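Local structure of glutamate--tRNA ligase (Elizabethkingia anophelis, 6B1Z) at residues I47-D52 and I215-E220; E79-G84 and P89-E94; D97-Y102 and G206-H211. The protein probably attaches glutamate to its cognate tRNA in an ATP-dependent reaction, as a class I aminoacyl-tRNA synthetase with a catalytic domain and an anticodon-binding domain. All blocks are in the same frame, centred on the assembly; numbering follows the deposited sequence.

Contact 1. Residues I47-D52 and I215-E220; sequences ILRIED and IIDDHE. With EDO (1,2-ethanediol), chain V.
Arg49, just past the end of strand 45-48, reaches helix 210-220 and holds Asp218 end-on: NH1 and NH2 both bond to the single oxygen OD2, NH1 at 2.9 Å and NH2 at 3.0 Å. This salt-bridge network joins the parallel pair of strands 13-16 and 45-48 to that helix in the class I catalytic domain. Asp218 OD2 lies in the guanidinium plane, and the carboxylate is turned 47° from it; NH1 comes nearly along the C-O axis, NH2 from above the carboxylate plane, both from the same face. The tight part is the guanidinium itself. Asp217 lays its CB over one face, 3.5 Å from Arg49 NH1, and Glu51 OE2 accepts from Arg49 NE at 3.0 Å. Asp217 OD2 adds only a long charge pair with Arg49 NE; its stronger partner is the Tyr99 hydroxyl. On the other side a small molecule completes the contact: Asp218 OD1 accepts from O2 of an ethanediol at 2.7 Å, probably left from crystallisation. Arg15 bonds Asp218 OD2 and Arg95 bonds Asp217 OD1, which probably offsets the crowding of acids. Gripped at its edge and at NE and covered on a face, the guanidinium is fixed in place and in rotation.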
# COMPACT_ATOMS: atom_id res chain seq x y z
N ILE A 47 -2.28 -17.41 -5.63
CA ILE A 47 -1.74 -17.39 -6.99
C ILE A 47 -1.48 -15.94 -7.38
O ILE A 47 -2.30 -15.06 -7.09
CB ILE A 47 -2.72 -18.05 -7.98
CG1 ILE A 47 -2.72 -19.58 -7.86
CG2 ILE A 47 -2.39 -17.67 -9.44
CD1 ILE A 47 -3.44 -20.14 -6.67
N LEU A 48 -0.34 -15.68 -8.03
CA LEU A 48 -0.10 -14.39 -8.68
C LEU A 48 -0.19 -14.59 -10.18
O LEU A 48 0.57 -15.39 -10.75
CB LEU A 48 1.28 -13.84 -8.30
CG LEU A 48 1.69 -12.56 -9.05
CD1 LEU A 48 0.81 -11.36 -8.67
CD2 LEU A 48 3.16 -12.25 -8.74
N ARG A 49 -1.13 -13.89 -10.82
CA ARG A 49 -1.29 -13.93 -12.27
C ARG A 49 -1.05 -12.53 -12.81
O ARG A 49 -1.70 -11.57 -12.39
CB ARG A 49 -2.68 -14.45 -12.65
CG ARG A 49 -2.83 -14.66 -14.16
CD ARG A 49 -4.14 -15.36 -14.53
NE ARG A 49 -5.30 -14.50 -14.29
CZ ARG A 49 -6.39 -14.86 -13.62
NH1 ARG A 49 -6.51 -16.08 -13.12
NH2 ARG A 49 -7.38 -14.00 -13.48
N ILE A 50 -0.09 -12.42 -13.72
CA ILE A 50 0.29 -11.12 -14.28
C ILE A 50 -0.62 -10.80 -15.46
O ILE A 50 -0.73 -11.57 -16.42
CB ILE A 50 1.77 -11.11 -14.68
CG1 ILE A 50 2.66 -11.31 -13.44
CG2 ILE A 50 2.12 -9.81 -15.43
CD1 ILE A 50 2.48 -10.27 -12.35
N GLU A 51 -1.30 -9.66 -15.36
CA GLU A 51 -2.29 -9.27 -16.35
C GLU A 51 -1.65 -8.36 -17.38
O GLU A 51 -1.85 -7.15 -17.40
CB GLU A 51 -3.45 -8.58 -15.65
CG GLU A 51 -3.93 -9.35 -14.45
CD GLU A 51 -4.95 -10.38 -14.83
OE1 GLU A 51 -6.00 -9.95 -15.36
OE2 GLU A 51 -4.69 -11.60 -14.64
N ASP A 52 -0.84 -8.97 -18.25
CA ASP A 52 -0.01 -8.21 -19.18
C ASP A 52 -0.48 -8.34 -20.63
O ASP A 52 0.34 -8.30 -21.54
CB ASP A 52 1.46 -8.62 -19.06
CG ASP A 52 1.71 -10.09 -19.41
OD1 ASP A 52 0.75 -10.89 -19.36
OD2 ASP A 52 2.87 -10.43 -19.73
N ILE A 215 -12.01 -14.52 -16.90
CA ILE A 215 -12.92 -15.63 -16.62
C ILE A 215 -12.34 -16.94 -17.16
O ILE A 215 -12.49 -17.99 -16.54
CB ILE A 215 -14.36 -15.36 -17.13
CG1 ILE A 215 -14.47 -15.34 -18.65
CG2 ILE A 215 -14.94 -14.08 -16.48
CD1 ILE A 215 -15.03 -16.65 -19.21
N ILE A 216 -11.65 -16.89 -18.31
CA ILE A 216 -10.98 -18.09 -18.83
C ILE A 216 -9.95 -18.58 -17.83
O ILE A 216 -9.90 -19.78 -17.49
CB ILE A 216 -10.31 -17.79 -20.19
CG1 ILE A 216 -11.38 -17.63 -21.29
CG2 ILE A 216 -9.27 -18.89 -20.55
CD1 ILE A 216 -10.85 -16.99 -22.55
N ASP A 217 -9.12 -17.67 -17.32
CA ASP A 217 -8.04 -18.12 -16.46
C ASP A 217 -8.50 -18.46 -15.05
O ASP A 217 -7.90 -19.33 -14.41
CB ASP A 217 -6.93 -17.07 -16.41
CG ASP A 217 -6.15 -16.97 -17.73
OD1 ASP A 217 -6.22 -17.92 -18.56
OD2 ASP A 217 -5.46 -15.96 -17.92
N ASP A 218 -9.54 -17.80 -14.54
CA ASP A 218 -10.09 -18.22 -13.26
C ASP A 218 -10.67 -19.63 -13.36
O ASP A 218 -10.52 -20.44 -12.44
CB ASP A 218 -11.12 -17.21 -12.76
CG ASP A 218 -10.48 -15.91 -12.34
OD1 ASP A 218 -11.20 -14.90 -12.20
OD2 ASP A 218 -9.23 -15.91 -12.15
N HIS A 219 -11.30 -19.95 -14.49
CA HIS A 219 -11.77 -21.31 -14.71
C HIS A 219 -10.60 -22.29 -14.81
O HIS A 219 -10.57 -23.30 -14.10
CB HIS A 219 -12.62 -21.34 -15.98
CG HIS A 219 -13.13 -22.70 -16.33
ND1 HIS A 219 -14.15 -23.32 -15.63
CD2 HIS A 219 -12.76 -23.57 -17.30
CE1 HIS A 219 -14.38 -24.51 -16.16
NE2 HIS A 219 -13.55 -24.69 -17.17
N GLU A 220 -9.63 -22.00 -15.70
CA GLU A 220 -8.53 -22.93 -15.93
C GLU A 220 -7.69 -23.14 -14.67
O GLU A 220 -7.20 -24.25 -14.43
CB GLU A 220 -7.64 -22.43 -17.07
CG GLU A 220 -8.31 -22.46 -18.44
CD GLU A 220 -8.76 -23.85 -18.85
OE1 GLU A 220 -7.91 -24.63 -19.34
OE2 GLU A 220 -9.95 -24.16 -18.69
C1 EDO V . -13.05 -12.38 -13.55
O1 EDO V . -13.54 -11.41 -14.49
C2 EDO V . -14.23 -13.12 -12.94
O2 EDO V . -13.82 -14.45 -12.58

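Contact 2. Residues E79-G84 and P89-E94; sequences ESPKHG and PYRQSE
An ST motif at Ser80 lies in the loop between helices 62-73 and 96-106 of the catalytic domain, and Tyr90 packs against the turn it belongs to. Ser80 OG accepts from the backbone N of His83 at 3.0 Å, and backbone bonds between Ser80 and Gly84 close the turn, one of them weak. Gly84 has positive phi (73°), a backbone shape that suits glycine.

Tyr90 carries the contact with the full length of its side chain. At the base, its CB meets Pro81 CD at 3.7 Å. Farther out, one ring face lies under the backbone N of Ser80, displaced toward the rim, while CE2 comes within 3.7 Å of Gly84 C. At the far end Tyr90 OH donates to Glu79 OE1 at 2.6 Å, approaching from above a carboxylate plane that stands 64° from the ring. Tyr90 CG lies anti to the carbonyl carbon (chi1 -69°), which directs the ring over residues 79-84. The same hydroxyl takes a bond from the backbone N of Tyr87, and Glu79 OE2 pairs with Arg13, so both ends of this buried polar pair have further partners.

The partly exposed side is made by Pro81 and Arg91. Arg91 lies extended across the proline, its CG 3.8 Å from Pro81 CG and one guanidinium face over Pro81 CB. Its strongest partner is Glu63, on helix 62-73, through NE. At the guanidinium edge, in its plane, Arg91 NH1 bonds to Glu94 OE2 at 3.1 Å, on the syn side and somewhat out of the carboxylate plane.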
# COMPACT_ATOMS: atom_id res chain seq x y z
N GLU A 79 1.97 -19.90 -6.37
CA GLU A 79 2.06 -20.09 -7.81
C GLU A 79 2.24 -18.71 -8.43
O GLU A 79 1.56 -17.77 -8.03
CB GLU A 79 0.80 -20.77 -8.37
CG GLU A 79 0.54 -22.14 -7.73
CD GLU A 79 -0.80 -22.75 -8.09
OE1 GLU A 79 -1.37 -22.43 -9.16
OE2 GLU A 79 -1.27 -23.59 -7.29
N SER A 80 3.19 -18.59 -9.37
CA SER A 80 3.55 -17.29 -9.94
C SER A 80 4.52 -17.50 -11.10
O SER A 80 5.02 -18.62 -11.28
CB SER A 80 4.21 -16.39 -8.88
OG SER A 80 5.47 -16.93 -8.52
N PRO A 81 4.82 -16.47 -11.89
CA PRO A 81 5.89 -16.65 -12.89
C PRO A 81 7.23 -17.03 -12.26
O PRO A 81 7.98 -17.83 -12.84
CB PRO A 81 5.93 -15.29 -13.60
CG PRO A 81 4.57 -14.73 -13.42
CD PRO A 81 4.12 -15.18 -12.05
N LYS A 82 7.55 -16.48 -11.09
CA LYS A 82 8.84 -16.77 -10.46
C LYS A 82 8.88 -18.18 -9.90
O LYS A 82 9.92 -18.86 -9.97
CB LYS A 82 9.12 -15.74 -9.36
CG LYS A 82 10.46 -15.86 -8.66
CD LYS A 82 10.69 -14.64 -7.78
CE LYS A 82 12.06 -14.63 -7.13
NZ LYS A 82 12.31 -13.34 -6.42
N HIS A 83 7.77 -18.64 -9.32
CA HIS A 83 7.76 -19.94 -8.66
C HIS A 83 7.26 -21.07 -9.54
O HIS A 83 7.48 -22.24 -9.21
CB HIS A 83 6.89 -19.88 -7.39
CG HIS A 83 7.15 -21.01 -6.44
ND1 HIS A 83 6.23 -22.01 -6.20
CD2 HIS A 83 8.24 -21.31 -5.69
CE1 HIS A 83 6.74 -22.86 -5.33
NE2 HIS A 83 7.95 -22.46 -5.01
N GLY A 84 6.63 -20.75 -10.67
CA GLY A 84 5.95 -21.76 -11.45
C GLY A 84 4.66 -22.22 -10.77
O GLY A 84 4.15 -21.60 -9.83
N PRO A 89 1.30 -21.02 -18.15
CA PRO A 89 1.95 -19.76 -17.75
C PRO A 89 1.10 -18.89 -16.84
O PRO A 89 -0.12 -18.79 -17.00
CB PRO A 89 2.18 -19.04 -19.08
CG PRO A 89 2.07 -20.11 -20.14
CD PRO A 89 1.04 -21.06 -19.60
N TYR A 90 1.76 -18.23 -15.89
CA TYR A 90 1.07 -17.29 -15.01
C TYR A 90 1.18 -15.86 -15.51
O TYR A 90 0.84 -14.93 -14.77
CB TYR A 90 1.61 -17.42 -13.57
CG TYR A 90 1.19 -18.74 -12.97
CD1 TYR A 90 -0.07 -18.89 -12.39
CD2 TYR A 90 2.04 -19.86 -13.02
CE1 TYR A 90 -0.47 -20.12 -11.87
CE2 TYR A 90 1.64 -21.09 -12.50
CZ TYR A 90 0.39 -21.20 -11.92
OH TYR A 90 -0.02 -22.41 -11.41
N ARG A 91 1.63 -15.65 -16.75
CA ARG A 91 1.49 -14.37 -17.44
C ARG A 91 0.49 -14.53 -18.57
O ARG A 91 0.61 -15.45 -19.38
CB ARG A 91 2.82 -13.88 -18.02
CG ARG A 91 3.92 -13.70 -17.02
CD ARG A 91 5.13 -13.13 -17.73
NE ARG A 91 6.25 -12.91 -16.82
CZ ARG A 91 7.45 -13.44 -16.99
NH1 ARG A 91 7.71 -14.20 -18.04
NH2 ARG A 91 8.43 -13.18 -16.11
N GLN A 92 -0.50 -13.64 -18.62
CA GLN A 92 -1.56 -13.79 -19.61
C GLN A 92 -1.04 -13.60 -21.04
O GLN A 92 -1.59 -14.21 -21.98
CB GLN A 92 -2.69 -12.82 -19.29
CG GLN A 92 -3.42 -13.22 -18.00
CD GLN A 92 -4.69 -12.43 -17.77
OE1 GLN A 92 -4.71 -11.21 -17.86
NE2 GLN A 92 -5.76 -13.14 -17.44
N SER A 93 0.03 -12.81 -21.23
CA SER A 93 0.60 -12.64 -22.56
C SER A 93 1.11 -13.96 -23.14
O SER A 93 1.32 -14.05 -24.36
CB SER A 93 1.75 -11.62 -22.54
OG SER A 93 2.84 -12.06 -21.75
N GLU A 94 1.30 -14.98 -22.31
CA GLU A 94 1.87 -16.24 -22.72
C GLU A 94 0.82 -17.34 -22.89
O GLU A 94 1.18 -18.51 -23.07
CB GLU A 94 2.94 -16.66 -21.71
CG GLU A 94 4.11 -15.67 -21.71
CD GLU A 94 5.09 -15.92 -20.58
OE1 GLU A 94 4.89 -16.90 -19.84
OE2 GLU A 94 6.06 -15.14 -20.45

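Contact 3. Residues D97-Y102 and G206-H211; sequences DIYDRY and GMPTYH. With FMT (formic acid), chain B; EDO (1,2-ethanediol), chain S.
The carbonyl O of Gly206 accepts from a water at 2.6 Å, and that water also donates to Asp100 OD1 at 2.9 Å, bridging the loop before helix 210-220 to the side of helix 96-106. Asp100 OD1 and Gly206 O are 4.1 Å apart, both acceptors, and the water supplies the hydrogens that let them lie close. Gly206 has positive phi.

Beside this polar bridge the contact is apolar. Pro208 sits over one face of Tyr99 in a CH-pi contact, its CG 3.6 Å from the ring centroid and 18° off the ring normal; the two side chains cross at about a right angle. The proline is shifted toward the CD2 rim, where Pro208 CD comes to 3.4 Å from Tyr99 CD2. At the ring edge, near its plane, the methyl CE of Met207 lies 3.8 Å from Tyr99 CD2, brought there by bends at chi2 (-56°) and chi3 (-71°). The Tyr99 hydroxyl bonds to Asp217 OD2 on helix 210-220.

Within the catalytic domain, Tyr99 also packs on Ile216 of that helix. Thr209, its N-cap residue, is bonded through OG1 to the carbonyl of Val200 on strand 200-202. The 206-209 loop leads from that strand's end of the chain into helix 210-220 and lies against helix 96-106.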
# COMPACT_ATOMS: atom_id res chain seq x y z
N ASP A 97 -2.70 -19.56 -26.92
CA ASP A 97 -3.33 -20.77 -27.46
C ASP A 97 -4.54 -21.18 -26.62
O ASP A 97 -5.54 -21.67 -27.17
CB ASP A 97 -2.30 -21.90 -27.54
CG ASP A 97 -1.45 -21.82 -28.80
OD1 ASP A 97 -1.45 -20.74 -29.44
OD2 ASP A 97 -0.80 -22.82 -29.14
N ILE A 98 -4.47 -20.99 -25.30
CA ILE A 98 -5.62 -21.24 -24.43
C ILE A 98 -6.76 -20.31 -24.82
O ILE A 98 -7.93 -20.72 -24.94
CB ILE A 98 -5.23 -21.06 -22.95
CG1 ILE A 98 -4.17 -22.09 -22.57
CG2 ILE A 98 -6.45 -21.18 -22.05
CD1 ILE A 98 -3.46 -21.80 -21.25
N TYR A 99 -6.45 -19.03 -25.00
CA TYR A 99 -7.50 -18.07 -25.31
C TYR A 99 -8.13 -18.36 -26.67
O TYR A 99 -9.35 -18.22 -26.84
CB TYR A 99 -6.94 -16.65 -25.28
CG TYR A 99 -6.37 -16.23 -23.94
CD1 TYR A 99 -6.97 -16.62 -22.74
CD2 TYR A 99 -5.22 -15.46 -23.89
CE1 TYR A 99 -6.41 -16.22 -21.50
CE2 TYR A 99 -4.67 -15.06 -22.68
CZ TYR A 99 -5.26 -15.44 -21.50
OH TYR A 99 -4.68 -15.04 -20.32
N ASP A 100 -7.31 -18.77 -27.65
CA ASP A 100 -7.85 -19.10 -28.97
C ASP A 100 -8.86 -20.24 -28.89
O ASP A 100 -9.90 -20.21 -29.56
CB ASP A 100 -6.72 -19.48 -29.92
CG ASP A 100 -5.89 -18.29 -30.35
OD1 ASP A 100 -6.26 -17.13 -30.06
OD2 ASP A 100 -4.83 -18.53 -30.98
N ARG A 101 -8.56 -21.25 -28.07
CA ARG A 101 -9.48 -22.38 -27.89
C ARG A 101 -10.84 -21.89 -27.40
O ARG A 101 -11.88 -22.30 -27.93
CB ARG A 101 -8.84 -23.37 -26.90
CG ARG A 101 -9.70 -24.55 -26.49
CD ARG A 101 -8.84 -25.71 -25.95
NE ARG A 101 -8.45 -25.55 -24.55
CZ ARG A 101 -7.20 -25.36 -24.13
NH1 ARG A 101 -6.19 -25.30 -25.00
NH2 ARG A 101 -6.95 -25.24 -22.83
N TYR A 102 -10.85 -20.99 -26.41
CA TYR A 102 -12.11 -20.55 -25.83
C TYR A 102 -12.78 -19.46 -26.65
O TYR A 102 -14.01 -19.33 -26.59
CB TYR A 102 -11.87 -20.11 -24.39
CG TYR A 102 -11.52 -21.32 -23.54
CD1 TYR A 102 -12.35 -22.43 -23.54
CD2 TYR A 102 -10.35 -21.37 -22.81
CE1 TYR A 102 -12.04 -23.55 -22.80
CE2 TYR A 102 -10.03 -22.48 -22.05
CZ TYR A 102 -10.88 -23.56 -22.05
OH TYR A 102 -10.57 -24.67 -21.31
N GLY A 206 -6.59 -10.74 -31.76
CA GLY A 206 -6.89 -12.05 -31.21
C GLY A 206 -6.63 -12.19 -29.72
O GLY A 206 -6.96 -13.24 -29.15
N MET A 207 -6.06 -11.17 -29.08
CA MET A 207 -5.88 -11.34 -27.64
C MET A 207 -7.13 -10.87 -26.89
O MET A 207 -7.75 -9.87 -27.28
CB MET A 207 -4.66 -10.58 -27.14
CG MET A 207 -3.31 -11.25 -27.48
SD MET A 207 -3.08 -12.97 -26.91
CE MET A 207 -2.92 -12.70 -25.14
N PRO A 208 -7.50 -11.58 -25.83
CA PRO A 208 -8.68 -11.18 -25.06
C PRO A 208 -8.46 -9.87 -24.33
O PRO A 208 -7.34 -9.45 -24.03
CB PRO A 208 -8.86 -12.34 -24.07
CG PRO A 208 -7.44 -12.82 -23.85
CD PRO A 208 -6.78 -12.71 -25.21
N THR A 209 -9.58 -9.21 -24.03
CA THR A 209 -9.59 -8.17 -23.02
C THR A 209 -9.55 -8.80 -21.63
O THR A 209 -9.76 -10.01 -21.48
CB THR A 209 -10.84 -7.30 -23.16
OG1 THR A 209 -11.99 -8.11 -22.89
CG2 THR A 209 -10.92 -6.70 -24.57
N TYR A 210 -9.32 -7.97 -20.61
CA TYR A 210 -9.24 -8.46 -19.24
C TYR A 210 -10.50 -9.24 -18.85
O TYR A 210 -10.43 -10.24 -18.14
CB TYR A 210 -9.07 -7.31 -18.24
CG TYR A 210 -7.77 -6.53 -18.30
CD1 TYR A 210 -6.59 -7.11 -18.73
CD2 TYR A 210 -7.74 -5.21 -17.89
CE1 TYR A 210 -5.40 -6.38 -18.76
CE2 TYR A 210 -6.58 -4.48 -17.92
CZ TYR A 210 -5.41 -5.07 -18.36
OH TYR A 210 -4.26 -4.32 -18.38
N HIS A 211 -11.67 -8.77 -19.31
CA HIS A 211 -12.92 -9.42 -18.93
C HIS A 211 -12.92 -10.90 -19.31
O HIS A 211 -13.25 -11.77 -18.50
CB HIS A 211 -14.09 -8.72 -19.59
CG HIS A 211 -14.30 -7.31 -19.13
ND1 HIS A 211 -14.66 -6.99 -17.85
CD2 HIS A 211 -14.21 -6.14 -19.81
CE1 HIS A 211 -14.78 -5.67 -17.74
NE2 HIS A 211 -14.52 -5.14 -18.92
C FMT B . 1.26 -19.47 -27.60
O1 FMT B . 0.21 -19.71 -27.00
O2 FMT B . 2.33 -19.26 -27.04
C1 EDO S . 2.92 -21.88 -32.05
O1 EDO S . 2.60 -20.79 -31.18
C2 EDO S . 2.12 -23.10 -31.62
O2 EDO S . 0.77 -22.72 -31.37
O HOH W 1 -8.46 -15.33 -29.52

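All three contacts lie in the catalytic domain, on the same side of the chain's centre. Contact 1 is the middle one, its centre about 9 Å from that of contact 2 and about 11 Å from that of contact 3; the centres of contacts 2 and 3 are about 16 Å apart. Along the chain, contact 1 spans 47 to 220, and within that span contact 2 closes before contact 3 opens. Contacts 1 and 3 share helix 210-220. Backbone pairing of Leu48 with Glu79 joins contacts 1 and 2. Strand 45-48 runs parallel to 13-16, and together the contacts join that sheet, through the 79-94 loop, to helices 96-106 and 210-220 of the class I catalytic domain.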